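Long-range contacts in glycosyl transferase family 8 (Streptococcus pneumoniae, PDB 5GVV), which transfers galactose from UDP-galactose to the terminal glucose of the already glycosylated serine-rich repeat protein PsrP, with manganese as the likely cofactor: residues L278-L283 with L345-N350; N282-W287 with F304-Y309; V289-Y294 with I370-T375; D293-Q298 with K396-I401. One frame throughout, in Å; residues are numbered along the deposited sequence.

All four contacts lie in the second half of the chain, in a six-stranded parallel sheet of Rossmann-like strand order with helices packed on it, away from the UDP and manganese site. Contact 1 closes the loop from strand 278-283 to 345-350. Contact 2 nests within it, shares Asn282 and Leu283, and closes the shortest loop, through helix 292-298 to strand 302-307 on the other flank of 278-283. Contact 3 leaves from 289-294 and runs to the end of strand 369-372. Contact 4 starts from the same helix, sharing Asp293 and Tyr294 with contact 3, and runs on past it to the C-terminal helix 395-402. The loops of contacts 3 and 4 cross those of contacts 1 and 2, tying helices to sheet.

Contact 1 (L278-L283 with L345-N350); sequences LQCVNL and LYLDLN
Asn282 ND2 reaches past the end of the regular strand pairing and grips two acceptors of 345-350 at once. One is Leu347 O at 2.7 Å from ND2, met in the carbonyl plane though the N-H is well off straight; the other is Asn350 OD1, which lies almost in the amide plane of Asn282 while ND2 stands above the Asn350 carbonyl plane, the two amides being 53° apart. CG of Asn282 is anti to the backbone N (chi1 170°), which swings the amide across toward Leu347 O. Its OD1 is buried with no partner in the model. A water spans Leu283 O and Asn350 ND2, its bond to ND2 being weak.

Before this clasp the strands are parallel neighbours, with bridges Cys280-Leu345 and Val281-Tyr346. Val281 N bonds to Leu345 O at 3.1 Å, and Leu347 N to Val281 O at 2.8 Å; the bond from Leu345 N to Gln279 O is weak. Tyr346 lies along strand 278-283: Val281 O sits 3.5 Å above one ring face, toward the rim, Val281 CG1 touches Tyr346 CD2 at 3.6 Å, and Tyr346 OH accepts a hydrogen bond from Leu283 N at 3.0 Å. On the opposite sheet face, Leu347 CD1 rests on Cys280 CB at 3.8 Å.

The two segments, crossing at -38°, form the central parallel pair of a Rossmann-like alpha/beta sheet. Strand 302-307 flanks 278-283 and strand 369-372 flanks 345-348, while Ala358 and Val362 of helix 356-364 pack against Tyr346.

Contact 2 (N282-W287 with F304-Y309); sequences NLTNSW and FHIVAY
The Tyr309 ring receives Leu283 CD1 over one face, the methyl standing 3.6 Å above the plane and displaced from the ring centre. With CD1 4.0 Å from the ring centroid and 24° off the ring normal, this is a CH-pi contact, and the second methyl, CD2, lies 3.9 Å from Tyr309 OH. The two side chains cross at about a right angle. Pro333 and Leu336 of helix 333-342 also pack on Tyr309.

The setting is a beta-alpha-beta crossover: strand 278-283, helix 292-298 and strand 302-307, the two strands adjacent and parallel. Asn282 pairs with Ile306 and Leu283 with Val307. Asn282 N donates to His305 O, Val307 N to Asn282 O and Thr284 N to Val307 O, and in all three the N-H...O angle is above 160°. Each is 2.9 Å long between its N and O. Direct backbone bonds continue as far as Thr284 N.

On the face bearing Ile306, its CD1 meets Asn282 CB at 4.0 Å and its CG2 meets Thr284 CG2 at 3.9 Å; Ile292 of helix 292-298 packs on Ile306 here. Leu283 and Val307 point to the other face, where Leu336 and Ile339 of helix 333-342 touch Val307.

Thr284 OG1, set anti to the backbone N (chi1 179°), turns along its own chain and donates to Ser286 O, at 2.7 Å from that oxygen.

Contact 3 (V289-Y294 with I370-T375); sequences VEKIDY and IAFDNT
Glu290 CG presses against the Phe372 ring, 3.4 Å from CD2, approaching obliquely with the two side chains roughly perpendicular. The contact ties the turn before helix 292-298 to the C-terminal end of strand 369-372. The chain of Glu290 leaves the backbone with CG anti to N (chi1 -177°) and then bends at chi2 (72°), so the methylenes meet the aromatic carbons and the carboxylate, its plane 80° from that of the ring, turns to polar partners. One carbon nearer the backbone, Glu290 CB touches Thr375 CG2 at 3.7 Å.

Lys291 follows at the N-cap of helix 292-298, in a type II turn from Val289 to Ile292. Its CB lies 3.9 Å from Phe372 CE2. Bends at chi2 and chi4 fold the chain back, and NZ forms a salt bridge with Glu290 OE2 at 2.8 Å.

Across the contact, Asn374 ND2 gives Glu290 OE1 a weak bond of 3.4 Å; His351 supplies the stronger one to OE1. Thr375 OG1 accepts a bond from Phe372 N and is bonded to Asp348 O as well, tying the turn after strand 369-372 to the end of strand 345-348.

With Lys291 on one oxygen and His351, with weak help from Asn374, on the other, the buried Glu290 carboxylate is probably stabilised as the anion.

Contact 4 (D293-Q298 with K396-I401); sequences DYLAEQ and KMVAAI
Val398 directs CG2 against three residues of the other helix: it lies 3.6 Å from Tyr294 CE2, 4.1 Å from Leu295 CD2 and 4.1 Å from Gln298 CB. That methyl makes all the contacts of Val398 within about 4.2 Å across this pair, because chi1 turns CG2, not CG1, toward helix 292-298. The methyl meets the Tyr294 ring obliquely, and the Tyr294 and Val398 side chains are nearly perpendicular. Leu295 and Val398, by contrast, run alongside one another, pointing oppositely.

The Tyr294 ring is backed by its own helix. Gln298 CG, one turn later, stands 3.4 Å above one face, away from the ring centre, with the Gln298 chain bent at chi2.

Both elements are helices, 292-298 and 395-402, packed on the same side of the Rossmann-like parallel sheet. Their segment axes approach to 10.5 Å and cross at -51°, and the nearest CA pair, Leu295 and Val398, is 6.7 Å apart. No hydrogen bond links the two segments, so the junction is formed by aliphatic and aromatic carbons, with the selenium of Met397 among them. Beneath it lie the strands: Phe304 of 302-307 touches Leu295, while Ile370 of 369-372 touches both Met397 and Ile401.

Met397 is present as selenomethionine. Its chain runs extended through chi1 and chi2 and bends at chi3, bringing SE to 4.1 Å from Leu295 CD1 as the two chains cross at a slant; beyond SE, the terminal methyl CE packs on Phe372.

Contact 1 (L278-L283 with L345-N350)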
loop_
_atom_site.group_PDB
_atom_site.type_symbol
_atom_site.label_atom_id
_atom_site.label_comp_id
_atom_site.label_asym_id
_atom_site.label_seq_id
_atom_site.Cartn_x
_atom_site.Cartn_y
_atom_site.Cartn_z
ATOM N N LEU A 278 17.399 26.494 0.981
ATOM C CA LEU A 278 18.218 26.480 2.189
ATOM C C LEU A 278 17.832 25.304 3.073
ATOM O O LEU A 278 16.673 24.878 3.077
ATOM C CB LEU A 278 18.041 27.787 2.972
ATOM C CG LEU A 278 19.123 28.147 3.996
ATOM C CD1 LEU A 278 20.359 28.715 3.314
ATOM C CD2 LEU A 278 18.598 29.129 5.026
ATOM N N GLN A 279 18.807 24.785 3.816
ATOM C CA GLN A 279 18.574 23.685 4.750
ATOM C C GLN A 279 18.963 24.102 6.169
ATOM O O GLN A 279 20.122 24.444 6.429
ATOM C CB GLN A 279 19.374 22.446 4.325
ATOM C CG GLN A 279 19.089 21.973 2.889
ATOM C CD GLN A 279 17.840 21.111 2.769
ATOM O OE1 GLN A 279 17.392 20.501 3.741
ATOM N NE2 GLN A 279 17.275 21.054 1.567
ATOM N N CYS A 280 17.999 24.077 7.084
ATOM C CA CYS A 280 18.243 24.511 8.460
ATOM C C CYS A 280 18.129 23.346 9.433
ATOM O O CYS A 280 17.370 22.400 9.196
ATOM C CB CYS A 280 17.260 25.613 8.860
ATOM S SG CYS A 280 17.533 27.184 8.017
ATOM N N VAL A 281 18.884 23.412 10.526
ATOM C CA VAL A 281 18.881 22.327 11.498
ATOM C C VAL A 281 18.857 22.843 12.935
ATOM O O VAL A 281 19.453 23.883 13.259
ATOM C CB VAL A 281 20.086 21.375 11.268
ATOM C CG1 VAL A 281 21.390 22.120 11.456
ATOM C CG2 VAL A 281 20.019 20.168 12.186
ATOM N N ASN A 282 18.134 22.129 13.790
ATOM C CA ASN A 282 18.183 22.373 15.226
ATOM C C ASN A 282 18.118 21.050 15.967
ATOM O O ASN A 282 17.451 20.119 15.518
ATOM C CB ASN A 282 17.037 23.279 15.680
ATOM C CG ASN A 282 16.915 23.348 17.197
ATOM O OD1 ASN A 282 16.051 22.702 17.791
ATOM N ND2 ASN A 282 17.796 24.118 17.830
ATOM N N LEU A 283 18.823 20.968 17.090
ATOM C CA LEU A 283 18.777 19.799 17.954
ATOM C C LEU A 283 18.118 20.217 19.258
ATOM O O LEU A 283 18.609 21.118 19.944
ATOM C CB LEU A 283 20.198 19.288 18.224
ATOM C CG LEU A 283 20.401 18.238 19.318
ATOM C CD1 LEU A 283 19.942 16.862 18.864
ATOM C CD2 LEU A 283 21.863 18.193 19.747
ATOM N N LEU A 345 22.671 26.145 7.701
ATOM C CA LEU A 345 22.505 27.092 8.798
ATOM C C LEU A 345 21.941 26.420 10.043
ATOM O O LEU A 345 20.917 25.733 9.969
ATOM C CB LEU A 345 21.566 28.219 8.354
ATOM C CG LEU A 345 21.149 29.221 9.433
ATOM C CD1 LEU A 345 22.356 30.007 9.901
ATOM C CD2 LEU A 345 20.087 30.147 8.899
ATOM N N TYR A 346 22.601 26.610 11.183
ATOM C CA TYR A 346 22.082 26.078 12.438
ATOM C C TYR A 346 21.172 27.103 13.110
ATOM O O TYR A 346 21.526 28.280 13.219
ATOM C CB TYR A 346 23.222 25.674 13.388
ATOM C CG TYR A 346 22.725 24.843 14.551
ATOM C CD1 TYR A 346 22.235 25.445 15.705
ATOM C CD2 TYR A 346 22.714 23.457 14.480
ATOM C CE1 TYR A 346 21.757 24.688 16.759
ATOM C CE2 TYR A 346 22.239 22.692 15.527
ATOM C CZ TYR A 346 21.764 23.313 16.660
ATOM O OH TYR A 346 21.285 22.551 17.706
ATOM N N LEU A 347 19.999 26.655 13.553
ATOM C CA LEU A 347 19.075 27.515 14.294
ATOM C C LEU A 347 19.037 27.101 15.764
ATOM O O LEU A 347 18.461 26.061 16.111
ATOM C CB LEU A 347 17.664 27.439 13.703
ATOM C CG LEU A 347 17.469 27.803 12.231
ATOM C CD1 LEU A 347 16.003 27.696 11.828
ATOM C CD2 LEU A 347 17.986 29.187 11.947
ATOM N N ASP A 348 19.645 27.919 16.623
ATOM C CA ASP A 348 19.671 27.646 18.051
ATOM C C ASP A 348 18.362 28.113 18.673
ATOM O O ASP A 348 18.295 29.205 19.240
ATOM C CB ASP A 348 20.850 28.372 18.701
ATOM C CG ASP A 348 21.249 27.764 20.027
ATOM O OD1 ASP A 348 20.586 26.795 20.461
ATOM O OD2 ASP A 348 22.224 28.256 20.634
ATOM N N LEU A 349 17.327 27.278 18.576
ATOM C CA LEU A 349 15.980 27.684 18.974
ATOM C C LEU A 349 15.432 26.924 20.181
ATOM O O LEU A 349 14.341 27.235 20.665
ATOM C CB LEU A 349 15.014 27.512 17.801
ATOM C CG LEU A 349 15.420 28.132 16.469
ATOM C CD1 LEU A 349 14.361 27.877 15.406
ATOM C CD2 LEU A 349 15.674 29.607 16.631
ATOM N N ASN A 350 16.176 25.932 20.660
ATOM C CA ASN A 350 15.693 25.070 21.741
ATOM C C ASN A 350 15.876 25.693 23.125
ATOM O O ASN A 350 16.881 26.349 23.387
ATOM C CB ASN A 350 16.382 23.706 21.678
ATOM C CG ASN A 350 17.889 23.822 21.668
ATOM O OD1 ASN A 350 18.463 24.508 20.821
ATOM N ND2 ASN A 350 18.543 23.165 22.620
HETATM O O HOH W 1 20.663 21.697 21.737
#

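Contact 2 (N282-W287 with F304-Y309)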
loop_
_atom_site.group_PDB
_atom_site.type_symbol
_atom_site.label_atom_id
_atom_site.label_comp_id
_atom_site.label_asym_id
_atom_site.label_seq_id
_atom_site.Cartn_x
_atom_site.Cartn_y
_atom_site.Cartn_z
ATOM N N ASN A 282 18.134 22.129 13.790
ATOM C CA ASN A 282 18.183 22.373 15.226
ATOM C C ASN A 282 18.118 21.050 15.967
ATOM O O ASN A 282 17.451 20.119 15.518
ATOM C CB ASN A 282 17.037 23.279 15.680
ATOM C CG ASN A 282 16.915 23.348 17.197
ATOM O OD1 ASN A 282 16.051 22.702 17.791
ATOM N ND2 ASN A 282 17.796 24.118 17.830
ATOM N N LEU A 283 18.823 20.968 17.090
ATOM C CA LEU A 283 18.777 19.799 17.954
ATOM C C LEU A 283 18.118 20.217 19.258
ATOM O O LEU A 283 18.609 21.118 19.944
ATOM C CB LEU A 283 20.198 19.288 18.224
ATOM C CG LEU A 283 20.401 18.238 19.318
ATOM C CD1 LEU A 283 19.942 16.862 18.864
ATOM C CD2 LEU A 283 21.863 18.193 19.747
ATOM N N THR A 284 17.005 19.578 19.598
ATOM C CA THR A 284 16.291 19.908 20.827
ATOM C C THR A 284 16.113 18.668 21.690
ATOM O O THR A 284 16.108 17.547 21.181
ATOM C CB THR A 284 14.896 20.489 20.520
ATOM O OG1 THR A 284 14.211 20.789 21.744
ATOM C CG2 THR A 284 14.063 19.491 19.720
ATOM N N ASN A 285 15.972 18.859 22.995
ATOM C CA ASN A 285 15.520 17.771 23.850
ATOM C C ASN A 285 14.159 18.125 24.438
ATOM O O ASN A 285 13.510 17.305 25.095
ATOM C CB ASN A 285 16.537 17.471 24.953
ATOM C CG ASN A 285 16.406 16.058 25.494
ATOM O OD1 ASN A 285 15.970 15.849 26.627
ATOM N ND2 ASN A 285 16.768 15.078 24.671
ATOM N N SER A 286 13.726 19.355 24.170
ATOM C CA SER A 286 12.475 19.878 24.714
ATOM C C SER A 286 11.402 20.017 23.637
ATOM O O SER A 286 11.701 19.982 22.444
ATOM C CB SER A 286 12.722 21.232 25.379
ATOM O OG SER A 286 13.248 22.174 24.454
ATOM N N TRP A 287 10.155 20.181 24.067
ATOM C CA TRP A 287 9.041 20.335 23.140
ATOM C C TRP A 287 9.054 21.698 22.465
ATOM O O TRP A 287 8.644 21.826 21.308
ATOM C CB TRP A 287 7.705 20.124 23.856
ATOM C CG TRP A 287 7.426 21.149 24.899
ATOM C CD1 TRP A 287 7.832 21.121 26.199
ATOM C CD2 TRP A 287 6.681 22.360 24.735
ATOM N NE1 TRP A 287 7.390 22.245 26.856
ATOM C CE2 TRP A 287 6.679 23.023 25.978
ATOM C CE3 TRP A 287 6.022 22.955 23.655
ATOM C CZ2 TRP A 287 6.038 24.248 26.173
ATOM C CZ3 TRP A 287 5.384 24.170 23.852
ATOM C CH2 TRP A 287 5.395 24.802 25.099
ATOM N N PHE A 304 13.437 22.654 7.128
ATOM C CA PHE A 304 13.889 22.613 8.513
ATOM C C PHE A 304 14.054 21.175 8.969
ATOM O O PHE A 304 13.190 20.330 8.714
ATOM C CB PHE A 304 12.875 23.293 9.433
ATOM C CG PHE A 304 12.597 24.724 9.093
ATOM C CD1 PHE A 304 13.269 25.748 9.749
ATOM C CD2 PHE A 304 11.635 25.050 8.145
ATOM C CE1 PHE A 304 12.998 27.083 9.453
ATOM C CE2 PHE A 304 11.360 26.378 7.837
ATOM C CZ PHE A 304 12.045 27.395 8.493
ATOM N N HIS A 305 15.160 20.897 9.649
ATOM C CA HIS A 305 15.377 19.580 10.221
ATOM C C HIS A 305 15.441 19.720 11.733
ATOM O O HIS A 305 16.342 20.380 12.261
ATOM C CB HIS A 305 16.676 18.969 9.679
ATOM C CG HIS A 305 16.746 18.931 8.185
ATOM N ND1 HIS A 305 16.502 17.784 7.453
ATOM C CD2 HIS A 305 17.025 19.899 7.280
ATOM C CE1 HIS A 305 16.624 18.053 6.165
ATOM N NE2 HIS A 305 16.944 19.328 6.033
ATOM N N ILE A 306 14.477 19.123 12.425
ATOM C CA ILE A 306 14.439 19.190 13.883
ATOM C C ILE A 306 14.758 17.815 14.452
ATOM O O ILE A 306 14.009 16.857 14.236
ATOM C CB ILE A 306 13.071 19.673 14.405
ATOM C CG1 ILE A 306 12.650 20.960 13.692
ATOM C CG2 ILE A 306 13.129 19.901 15.913
ATOM C CD1 ILE A 306 13.678 22.085 13.803
ATOM N N VAL A 307 15.880 17.721 15.165
ATOM C CA VAL A 307 16.393 16.441 15.635
ATOM C C VAL A 307 16.273 16.362 17.152
ATOM O O VAL A 307 16.414 17.371 17.840
ATOM C CB VAL A 307 17.868 16.277 15.215
ATOM C CG1 VAL A 307 18.399 14.900 15.577
ATOM C CG2 VAL A 307 18.012 16.517 13.716
ATOM N N ALA A 308 15.979 15.172 17.670
ATOM C CA ALA A 308 16.002 14.929 19.108
ATOM C C ALA A 308 16.598 13.553 19.343
ATOM O O ALA A 308 16.599 12.718 18.435
ATOM C CB ALA A 308 14.605 15.013 19.701
ATOM N N TYR A 309 17.104 13.317 20.549
ATOM C CA TYR A 309 17.709 12.035 20.892
ATOM C C TYR A 309 16.702 11.160 21.633
ATOM O O TYR A 309 17.046 10.094 22.140
ATOM C CB TYR A 309 18.941 12.248 21.784
ATOM C CG TYR A 309 20.136 12.895 21.105
ATOM C CD1 TYR A 309 20.247 12.931 19.720
ATOM C CD2 TYR A 309 21.158 13.467 21.859
ATOM C CE1 TYR A 309 21.345 13.521 19.103
ATOM C CE2 TYR A 309 22.257 14.058 21.252
ATOM C CZ TYR A 309 22.344 14.083 19.876
ATOM O OH TYR A 309 23.440 14.667 19.272
HETATM O O HOH W 2 17.139 15.161 22.295
#

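Contact 3 (V289-Y294 with I370-T375)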
loop_
_atom_site.group_PDB
_atom_site.type_symbol
_atom_site.label_atom_id
_atom_site.label_comp_id
_atom_site.label_asym_id
_atom_site.label_seq_id
_atom_site.Cartn_x
_atom_site.Cartn_y
_atom_site.Cartn_z
ATOM N N VAL A 289 10.511 24.476 20.526
ATOM C CA VAL A 289 11.467 25.075 19.614
ATOM C C VAL A 289 10.858 26.433 19.278
ATOM O O VAL A 289 9.753 26.500 18.735
ATOM C CB VAL A 289 11.638 24.205 18.355
ATOM C CG1 VAL A 289 12.664 24.802 17.414
ATOM C CG2 VAL A 289 12.051 22.792 18.750
ATOM N N GLU A 290 11.558 27.509 19.642
ATOM C CA GLU A 290 10.996 28.859 19.576
ATOM C C GLU A 290 10.538 29.276 18.185
ATOM O O GLU A 290 11.337 29.332 17.251
ATOM C CB GLU A 290 11.992 29.890 20.126
ATOM C CG GLU A 290 11.451 31.314 20.170
ATOM C CD GLU A 290 10.402 31.507 21.245
ATOM O OE1 GLU A 290 10.534 30.883 22.319
ATOM O OE2 GLU A 290 9.445 32.280 21.017
ATOM N N LYS A 291 9.240 29.550 18.066
ATOM C CA LYS A 291 8.647 30.074 16.837
ATOM C C LYS A 291 8.760 29.156 15.617
ATOM O O LYS A 291 8.610 29.628 14.487
ATOM C CB LYS A 291 9.239 31.449 16.506
ATOM C CG LYS A 291 8.874 32.528 17.501
ATOM C CD LYS A 291 7.380 32.781 17.500
ATOM C CE LYS A 291 7.014 33.950 18.415
ATOM N NZ LYS A 291 7.391 33.704 19.832
ATOM N N ILE A 292 8.998 27.862 15.832
ATOM C CA ILE A 292 9.201 26.937 14.708
ATOM C C ILE A 292 7.993 26.834 13.762
ATOM O O ILE A 292 8.159 26.757 12.538
ATOM C CB ILE A 292 9.667 25.522 15.179
ATOM C CG1 ILE A 292 10.057 24.655 13.980
ATOM C CG2 ILE A 292 8.593 24.827 16.003
ATOM C CD1 ILE A 292 11.134 25.278 13.112
ATOM N N ASP A 293 6.782 26.851 14.316
ATOM C CA ASP A 293 5.582 26.789 13.486
ATOM C C ASP A 293 5.492 28.024 12.595
ATOM O O ASP A 293 5.223 27.929 11.394
ATOM C CB ASP A 293 4.328 26.687 14.356
ATOM C CG ASP A 293 4.299 25.422 15.190
ATOM O OD1 ASP A 293 5.109 25.314 16.137
ATOM O OD2 ASP A 293 3.463 24.542 14.899
ATOM N N TYR A 294 5.728 29.186 13.194
ATOM C CA TYR A 294 5.693 30.441 12.462
ATOM C C TYR A 294 6.739 30.448 11.352
ATOM O O TYR A 294 6.436 30.807 10.214
ATOM C CB TYR A 294 5.923 31.616 13.418
ATOM C CG TYR A 294 6.118 32.929 12.704
ATOM C CD1 TYR A 294 5.027 33.662 12.247
ATOM C CD2 TYR A 294 7.389 33.428 12.471
ATOM C CE1 TYR A 294 5.205 34.864 11.587
ATOM C CE2 TYR A 294 7.577 34.618 11.808
ATOM C CZ TYR A 294 6.486 35.330 11.372
ATOM O OH TYR A 294 6.690 36.515 10.713
ATOM N N ILE A 370 22.442 31.173 14.115
ATOM C CA ILE A 370 21.723 32.335 14.630
ATOM C C ILE A 370 20.769 31.893 15.733
ATOM O O ILE A 370 20.503 30.698 15.891
ATOM C CB ILE A 370 20.962 33.081 13.519
ATOM C CG1 ILE A 370 19.882 32.185 12.905
ATOM C CG2 ILE A 370 21.939 33.556 12.441
ATOM C CD1 ILE A 370 19.053 32.874 11.836
ATOM N N ALA A 371 20.261 32.846 16.507
ATOM C CA ALA A 371 19.425 32.497 17.652
ATOM C C ALA A 371 18.407 33.586 17.963
ATOM O O ALA A 371 18.472 34.687 17.406
ATOM C CB ALA A 371 20.293 32.220 18.874
ATOM N N PHE A 372 17.454 33.267 18.836
ATOM C CA PHE A 372 16.559 34.281 19.388
ATOM C C PHE A 372 17.157 34.815 20.680
ATOM O O PHE A 372 18.004 34.155 21.282
ATOM C CB PHE A 372 15.169 33.705 19.668
ATOM C CG PHE A 372 14.285 33.621 18.452
ATOM C CD1 PHE A 372 13.854 34.776 17.811
ATOM C CD2 PHE A 372 13.870 32.391 17.962
ATOM C CE1 PHE A 372 13.033 34.705 16.696
ATOM C CE2 PHE A 372 13.046 32.307 16.846
ATOM C CZ PHE A 372 12.626 33.468 16.214
ATOM N N ASP A 373 16.706 35.998 21.103
ATOM C CA ASP A 373 17.179 36.627 22.335
ATOM C C ASP A 373 17.049 35.694 23.536
ATOM O O ASP A 373 17.890 35.709 24.443
ATOM C CB ASP A 373 16.410 37.934 22.599
ATOM C CG ASP A 373 14.906 37.769 22.444
ATOM O OD1 ASP A 373 14.428 36.616 22.382
ATOM O OD2 ASP A 373 14.193 38.795 22.388
ATOM N N ASN A 374 15.998 34.880 23.530
ATOM C CA ASN A 374 15.712 33.982 24.647
ATOM C C ASN A 374 16.125 32.522 24.416
ATOM O O ASN A 374 15.755 31.646 25.200
ATOM C CB ASN A 374 14.222 34.041 24.997
ATOM C CG ASN A 374 13.339 33.560 23.858
ATOM O OD1 ASN A 374 13.794 33.437 22.721
ATOM N ND2 ASN A 374 12.068 33.302 24.154
ATOM N N THR A 375 16.874 32.254 23.350
ATOM C CA THR A 375 17.335 30.889 23.092
ATOM C C THR A 375 18.853 30.788 22.935
ATOM O O THR A 375 19.392 29.687 22.814
ATOM C CB THR A 375 16.660 30.268 21.848
ATOM O OG1 THR A 375 16.999 31.027 20.680
ATOM C CG2 THR A 375 15.142 30.216 22.012
#

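Contact 4 (D293-Q298 with K396-I401)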
loop_
_atom_site.group_PDB
_atom_site.type_symbol
_atom_site.label_atom_id
_atom_site.label_comp_id
_atom_site.label_asym_id
_atom_site.label_seq_id
_atom_site.Cartn_x
_atom_site.Cartn_y
_atom_site.Cartn_z
ATOM N N ASP A 293 6.782 26.851 14.316
ATOM C CA ASP A 293 5.582 26.789 13.486
ATOM C C ASP A 293 5.492 28.024 12.595
ATOM O O ASP A 293 5.223 27.929 11.394
ATOM C CB ASP A 293 4.328 26.687 14.356
ATOM C CG ASP A 293 4.299 25.422 15.190
ATOM O OD1 ASP A 293 5.109 25.314 16.137
ATOM O OD2 ASP A 293 3.463 24.542 14.899
ATOM N N TYR A 294 5.728 29.186 13.194
ATOM C CA TYR A 294 5.693 30.441 12.462
ATOM C C TYR A 294 6.739 30.448 11.352
ATOM O O TYR A 294 6.436 30.807 10.214
ATOM C CB TYR A 294 5.923 31.616 13.418
ATOM C CG TYR A 294 6.118 32.929 12.704
ATOM C CD1 TYR A 294 5.027 33.662 12.247
ATOM C CD2 TYR A 294 7.389 33.428 12.471
ATOM C CE1 TYR A 294 5.205 34.864 11.587
ATOM C CE2 TYR A 294 7.577 34.618 11.808
ATOM C CZ TYR A 294 6.486 35.330 11.372
ATOM O OH TYR A 294 6.690 36.515 10.713
ATOM N N LEU A 295 7.966 30.046 11.682
ATOM C CA LEU A 295 9.058 30.030 10.707
ATOM C C LEU A 295 8.729 29.105 9.539
ATOM O O LEU A 295 8.937 29.456 8.379
ATOM C CB LEU A 295 10.372 29.600 11.364
ATOM C CG LEU A 295 10.886 30.457 12.522
ATOM C CD1 LEU A 295 12.215 29.926 13.048
ATOM C CD2 LEU A 295 11.013 31.920 12.118
ATOM N N ALA A 296 8.212 27.922 9.853
ATOM C CA ALA A 296 7.811 26.969 8.823
ATOM C C ALA A 296 6.770 27.577 7.890
ATOM O O ALA A 296 6.876 27.444 6.666
ATOM C CB ALA A 296 7.272 25.700 9.457
ATOM N N GLU A 297 5.762 28.222 8.476
ATOM C CA GLU A 297 4.689 28.854 7.709
ATOM C C GLU A 297 5.235 29.931 6.778
ATOM O O GLU A 297 4.833 30.024 5.617
ATOM C CB GLU A 297 3.646 29.473 8.654
ATOM C CG GLU A 297 2.774 28.463 9.394
ATOM C CD GLU A 297 1.955 29.085 10.514
ATOM O OE1 GLU A 297 0.882 28.531 10.835
ATOM O OE2 GLU A 297 2.386 30.113 11.079
ATOM N N GLN A 298 6.164 30.734 7.291
ATOM C CA GLN A 298 6.698 31.881 6.559
ATOM C C GLN A 298 7.767 31.526 5.529
ATOM O O GLN A 298 8.005 32.292 4.589
ATOM C CB GLN A 298 7.286 32.897 7.543
ATOM C CG GLN A 298 6.254 33.540 8.460
ATOM C CD GLN A 298 5.261 34.386 7.695
ATOM O OE1 GLN A 298 5.647 35.290 6.956
ATOM N NE2 GLN A 298 3.977 34.092 7.855
ATOM N N LYS A 396 11.913 39.288 11.901
ATOM C CA LYS A 396 13.324 39.637 11.787
ATOM C C LYS A 396 14.221 38.423 11.537
ATOM O O LYS A 396 15.226 38.524 10.825
ATOM C CB LYS A 396 13.785 40.415 13.027
ATOM C CG LYS A 396 13.185 41.819 13.107
ATOM C CD LYS A 396 13.741 42.612 14.273
ATOM C CE LYS A 396 13.477 44.105 14.095
ATOM N NZ LYS A 396 12.048 44.414 13.792
HETATM N N MSE A 397 13.881 37.276 12.115
HETATM C CA MSE A 397 14.678 36.083 11.839
HETATM C C MSE A 397 14.338 35.502 10.476
HETATM O O MSE A 397 15.201 34.915 9.814
HETATM C CB MSE A 397 14.533 35.007 12.912
HETATM C CG MSE A 397 15.509 33.841 12.659
HETATM SE SE MSE A 397 15.362 32.433 13.946
HETATM C CE MSE A 397 16.206 33.329 15.436
ATOM N N VAL A 398 13.081 35.660 10.067
ATOM C CA VAL A 398 12.658 35.260 8.727
ATOM C C VAL A 398 13.565 35.932 7.705
ATOM O O VAL A 398 14.164 35.267 6.858
ATOM C CB VAL A 398 11.202 35.657 8.442
ATOM C CG1 VAL A 398 10.825 35.336 7.001
ATOM C CG2 VAL A 398 10.259 34.949 9.398
ATOM N N ALA A 399 13.677 37.253 7.814
ATOM C CA ALA A 399 14.538 38.046 6.944
ATOM C C ALA A 399 16.003 37.627 7.068
ATOM O O ALA A 399 16.732 37.581 6.074
ATOM C CB ALA A 399 14.383 39.525 7.263
ATOM N N ALA A 400 16.431 37.336 8.292
ATOM C CA ALA A 400 17.796 36.881 8.536
ATOM C C ALA A 400 18.067 35.581 7.782
ATOM O O ALA A 400 19.098 35.436 7.125
ATOM C CB ALA A 400 18.025 36.686 10.023
ATOM N N ILE A 401 17.141 34.636 7.888
ATOM C CA ILE A 401 17.287 33.350 7.214
ATOM C C ILE A 401 17.355 33.506 5.689
ATOM O O ILE A 401 18.200 32.889 5.036
ATOM C CB ILE A 401 16.160 32.375 7.627
ATOM C CG1 ILE A 401 16.334 31.973 9.098
ATOM C CG2 ILE A 401 16.168 31.142 6.748
ATOM C CD1 ILE A 401 15.147 31.241 9.707
#